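Local structure of threonine synthase (Brucella melitensis bv. 1, 4F4F) at residues C94-T99 / F104-F109; S379-S382 / Y386-D389. The protein probably catalyses the pyridoxal phosphate-dependent conversion of O-phospho-L-homoserine and water to L-threonine and phosphate, the last step of threonine biosynthesis. All blocks are in the same frame, centred on the assembly; numbering follows the deposited sequence.

How the contacts relate
Contact 1 comes first along the chain and is complete before contact 2 begins; their centres lie about 13 Å apart on the same side of the chain's centre. Contact 1 is the hairpin of strands 96-100 and 103-107 at one edge of a six-stranded mixed sheet. Contact 2 is the turn from helix 370-384 to the extended segment before helix 390-402, whose chain then runs on into strand 409-413, the parallel neighbour of 103-107. Tyr386 OH, 2.6 Å from Glu107 OE2 in a probable hydrogen bond, joins the two. The side chains of Leu108 (contact 1) and Leu388 (contact 2) lie about 8 and 11 Å from the bound pyridoxal phosphate.

Contact 1: residues C94-T99 / F104-F109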
# COMPACT_ATOMS: atom_id res chain seq x y z
N CYS A 94 14.55 -0.52 -4.55
CA CYS A 94 13.78 -1.74 -4.71
C CYS A 94 14.51 -2.70 -5.67
O CYS A 94 14.31 -2.65 -6.88
CB CYS A 94 12.40 -1.39 -5.28
SG CYS A 94 11.40 -0.29 -4.24
N PRO A 95 15.38 -3.57 -5.15
CA PRO A 95 16.23 -4.38 -6.05
C PRO A 95 15.58 -5.69 -6.46
O PRO A 95 14.73 -6.20 -5.73
CB PRO A 95 17.42 -4.69 -5.20
CG PRO A 95 16.86 -4.75 -3.80
CD PRO A 95 15.80 -3.68 -3.75
N LEU A 96 15.95 -6.21 -7.62
CA LEU A 96 15.57 -7.57 -8.05
C LEU A 96 16.57 -8.61 -7.53
O LEU A 96 17.77 -8.37 -7.48
CB LEU A 96 15.47 -7.65 -9.57
CG LEU A 96 14.38 -6.83 -10.25
CD1 LEU A 96 14.65 -6.74 -11.78
CD2 LEU A 96 12.99 -7.39 -9.98
N VAL A 97 16.05 -9.80 -7.18
CA VAL A 97 16.86 -10.98 -6.91
C VAL A 97 16.29 -12.07 -7.80
O VAL A 97 15.10 -12.34 -7.74
CB VAL A 97 16.80 -11.38 -5.41
CG1 VAL A 97 17.51 -12.73 -5.19
CG2 VAL A 97 17.42 -10.28 -4.57
N GLN A 98 17.10 -12.64 -8.69
CA GLN A 98 16.62 -13.69 -9.60
C GLN A 98 16.39 -14.97 -8.84
O GLN A 98 17.26 -15.38 -8.08
CB GLN A 98 17.64 -13.94 -10.69
CG GLN A 98 17.13 -14.87 -11.77
CD GLN A 98 18.03 -14.87 -12.99
OE1 GLN A 98 19.14 -14.28 -12.96
NE2 GLN A 98 17.58 -15.51 -14.06
N THR A 99 15.26 -15.64 -9.09
CA THR A 99 14.94 -16.91 -8.38
C THR A 99 14.77 -18.15 -9.30
O THR A 99 14.70 -19.26 -8.81
CB THR A 99 13.67 -16.76 -7.51
OG1 THR A 99 12.63 -16.12 -8.26
CG2 THR A 99 13.96 -15.91 -6.27
N PHE A 104 11.99 -13.33 -11.14
CA PHE A 104 12.70 -12.41 -10.27
C PHE A 104 11.80 -11.96 -9.14
O PHE A 104 10.58 -11.77 -9.37
CB PHE A 104 13.10 -11.18 -11.09
CG PHE A 104 13.93 -11.52 -12.29
CD1 PHE A 104 13.33 -11.96 -13.45
CD2 PHE A 104 15.29 -11.45 -12.24
CE1 PHE A 104 14.08 -12.31 -14.55
CE2 PHE A 104 16.06 -11.81 -13.35
CZ PHE A 104 15.45 -12.24 -14.51
N VAL A 105 12.38 -11.72 -7.96
CA VAL A 105 11.62 -11.19 -6.85
C VAL A 105 12.02 -9.71 -6.70
O VAL A 105 13.22 -9.40 -6.73
CB VAL A 105 11.94 -11.98 -5.57
CG1 VAL A 105 11.46 -11.24 -4.36
CG2 VAL A 105 11.27 -13.36 -5.64
N LEU A 106 11.03 -8.82 -6.65
CA LEU A 106 11.26 -7.39 -6.43
C LEU A 106 11.11 -7.15 -4.93
O LEU A 106 10.02 -7.28 -4.37
CB LEU A 106 10.24 -6.52 -7.17
CG LEU A 106 10.47 -5.00 -7.11
CD1 LEU A 106 11.87 -4.66 -7.63
CD2 LEU A 106 9.43 -4.33 -8.00
N GLU A 107 12.22 -6.82 -4.28
CA GLU A 107 12.24 -6.68 -2.82
C GLU A 107 11.79 -5.29 -2.43
O GLU A 107 12.55 -4.31 -2.58
CB GLU A 107 13.64 -6.96 -2.30
CG GLU A 107 14.08 -8.39 -2.56
CD GLU A 107 15.42 -8.74 -1.95
OE1 GLU A 107 16.29 -7.84 -1.76
OE2 GLU A 107 15.60 -9.94 -1.63
N LEU A 108 10.59 -5.20 -1.89
CA LEU A 108 10.05 -3.90 -1.44
C LEU A 108 10.25 -3.63 0.05
O LEU A 108 9.52 -2.81 0.65
CB LEU A 108 8.58 -3.84 -1.83
CG LEU A 108 8.28 -4.05 -3.31
CD1 LEU A 108 6.75 -3.99 -3.54
CD2 LEU A 108 9.06 -3.04 -4.16
N PHE A 109 11.21 -4.34 0.66
CA PHE A 109 11.34 -4.36 2.11
C PHE A 109 12.66 -3.81 2.65
O PHE A 109 13.04 -4.10 3.78
CB PHE A 109 11.08 -5.79 2.64
CG PHE A 109 11.96 -6.87 2.02
CD1 PHE A 109 13.33 -6.92 2.26
CD2 PHE A 109 11.40 -7.87 1.22
CE1 PHE A 109 14.14 -7.94 1.71
CE2 PHE A 109 12.19 -8.87 0.67
CZ PHE A 109 13.57 -8.91 0.92
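Leu96 and Leu106 form the apolar centre of this antiparallel hairpin, Leu96 CD2 meeting Leu106 CD1 at 3.8 Å. They are directly paired (a non-hydrogen-bonded pair), and like any cross-strand partners they share one sheet face, where Ser245 and Ala242 of helix 236-245 pack against them; branched, wholly apolar leucine suits that helix-covered side. Further along the same face, the Phe104 ring and the Gln98 side chain run side by side, with Gln98 CG 3.6 Å from Phe104 CE2 and the amide turned 24° from the ring plane. Gln98 is extended, with CG anti to its backbone N (chi1 -171°), which lays its methylenes along the ring while NE2 bonds to Asp100 O. At the other end Cys94 SG touches Leu108 CD2 at 3.6 Å, and Leu108 packs on Phe116 of the cofactor pocket.

Three backbone bonds tie the strands: Val97 and Val105 bond reciprocally, 2.9 Å from Val97 N to Val105 O and 2.8 Å from Val105 N to Val97 O, and Glu107 N reaches Pro95 O at 3.0 Å. Proline can still accept there, though it has no N-H to give.

On the opposite face Val97 CG2 lies 3.5 Å from Glu107 OE2, against a buried carboxylate. Glu107 OE1 bonds to His110 NE2 and OE2 to Tyr386 OH, two partners that probably offset the cost of burying this charge and favour its ionised form.

Contact 2: residues S379-S382 / Y386-D389; sequences SVLS and YLLD
Val380 and Tyr386 meet where helix 370-384 gives way to the segment that doubles back beside it. The valine points toward that segment, and its CG1 methyl lies 4.1 Å from Tyr386 CB and near the plane of the phenol ring, at its edge. With CG anti to the backbone N (chi1 -172°), the tyrosine carries its ring away from the helix toward strands 96-100 and 103-107, where Glu107 is the partner of its hydroxyl. A tyrosine suits this span, apolar along its flank beside the valine and polar at its far end.

Leu388 is the second neighbour of Val380: its CD1 lies 3.7 Å from Val380 CB, the two side chains crossing at about a right angle. Compact and beta-branched, the valine can offer methyls to both partners. This is a helix-to-helix connection: residues 386-389 run extended to Asp389, the N-cap of helix 390-402, and Leu388 also packs on Ala393 and Val396 of that helix.

Leu381 sits over the backbone of Tyr386. Leu381 CA lies 3.3 Å from Tyr386 O in a CA-H...O contact, whereas Leu381 N, though close to the same oxygen, is too poorly angled to bond to it. On the side facing helix 421-428, Leu381 CD2 approaches Leu387 CD1 at 4.2 Å, and both leucines, long enough to bridge to that helix, pack against Cys428.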
# COMPACT_ATOMS: atom_id res chain seq x y z
N SER A 379 10.49 -24.74 -0.26
CA SER A 379 11.12 -25.11 -1.54
C SER A 379 12.04 -24.03 -2.08
O SER A 379 13.11 -24.35 -2.53
CB SER A 379 10.13 -25.51 -2.66
OG SER A 379 9.35 -24.44 -3.07
N VAL A 380 11.62 -22.77 -2.04
CA VAL A 380 12.49 -21.67 -2.50
C VAL A 380 13.78 -21.56 -1.65
O VAL A 380 14.87 -21.34 -2.19
CB VAL A 380 11.75 -20.33 -2.61
CG1 VAL A 380 12.69 -19.23 -3.06
CG2 VAL A 380 10.60 -20.45 -3.62
N LEU A 381 13.68 -21.76 -0.33
CA LEU A 381 14.90 -21.80 0.50
C LEU A 381 15.78 -22.96 0.06
O LEU A 381 16.99 -22.80 -0.14
CB LEU A 381 14.59 -21.94 1.98
CG LEU A 381 15.80 -21.84 2.91
CD1 LEU A 381 16.55 -20.53 2.80
CD2 LEU A 381 15.33 -22.06 4.32
N SER A 382 15.17 -24.13 -0.10
CA SER A 382 15.93 -25.33 -0.49
C SER A 382 16.60 -25.21 -1.85
O SER A 382 17.77 -25.57 -2.00
CB SER A 382 15.06 -26.58 -0.49
OG SER A 382 14.82 -26.95 0.84
N TYR A 386 17.11 -18.82 -0.89
CA TYR A 386 16.40 -17.58 -0.74
C TYR A 386 15.19 -17.70 0.20
O TYR A 386 14.34 -18.56 0.04
CB TYR A 386 15.97 -17.02 -2.12
CG TYR A 386 15.38 -15.65 -2.03
CD1 TYR A 386 16.19 -14.53 -1.96
CD2 TYR A 386 14.01 -15.46 -1.98
CE1 TYR A 386 15.67 -13.25 -1.85
CE2 TYR A 386 13.48 -14.18 -1.82
CZ TYR A 386 14.32 -13.08 -1.77
OH TYR A 386 13.79 -11.81 -1.63
N LEU A 387 15.12 -16.81 1.19
CA LEU A 387 14.14 -16.90 2.25
C LEU A 387 13.00 -15.89 2.02
O LEU A 387 13.23 -14.69 2.04
CB LEU A 387 14.79 -16.61 3.59
CG LEU A 387 13.88 -16.86 4.79
CD1 LEU A 387 13.44 -18.33 4.91
CD2 LEU A 387 14.61 -16.38 6.03
N LEU A 388 11.78 -16.39 1.83
CA LEU A 388 10.58 -15.57 1.68
C LEU A 388 9.76 -15.47 2.98
O LEU A 388 9.61 -16.44 3.73
CB LEU A 388 9.65 -16.18 0.61
CG LEU A 388 10.15 -16.23 -0.83
CD1 LEU A 388 9.69 -17.49 -1.55
CD2 LEU A 388 9.74 -14.94 -1.57
N ASP A 389 9.15 -14.31 3.17
CA ASP A 389 8.07 -14.16 4.13
C ASP A 389 6.80 -14.81 3.51
O ASP A 389 6.77 -15.15 2.31
CB ASP A 389 7.87 -12.67 4.51
CG ASP A 389 6.60 -12.08 3.94
OD1 ASP A 389 5.64 -11.90 4.70
OD2 ASP A 389 6.56 -11.81 2.72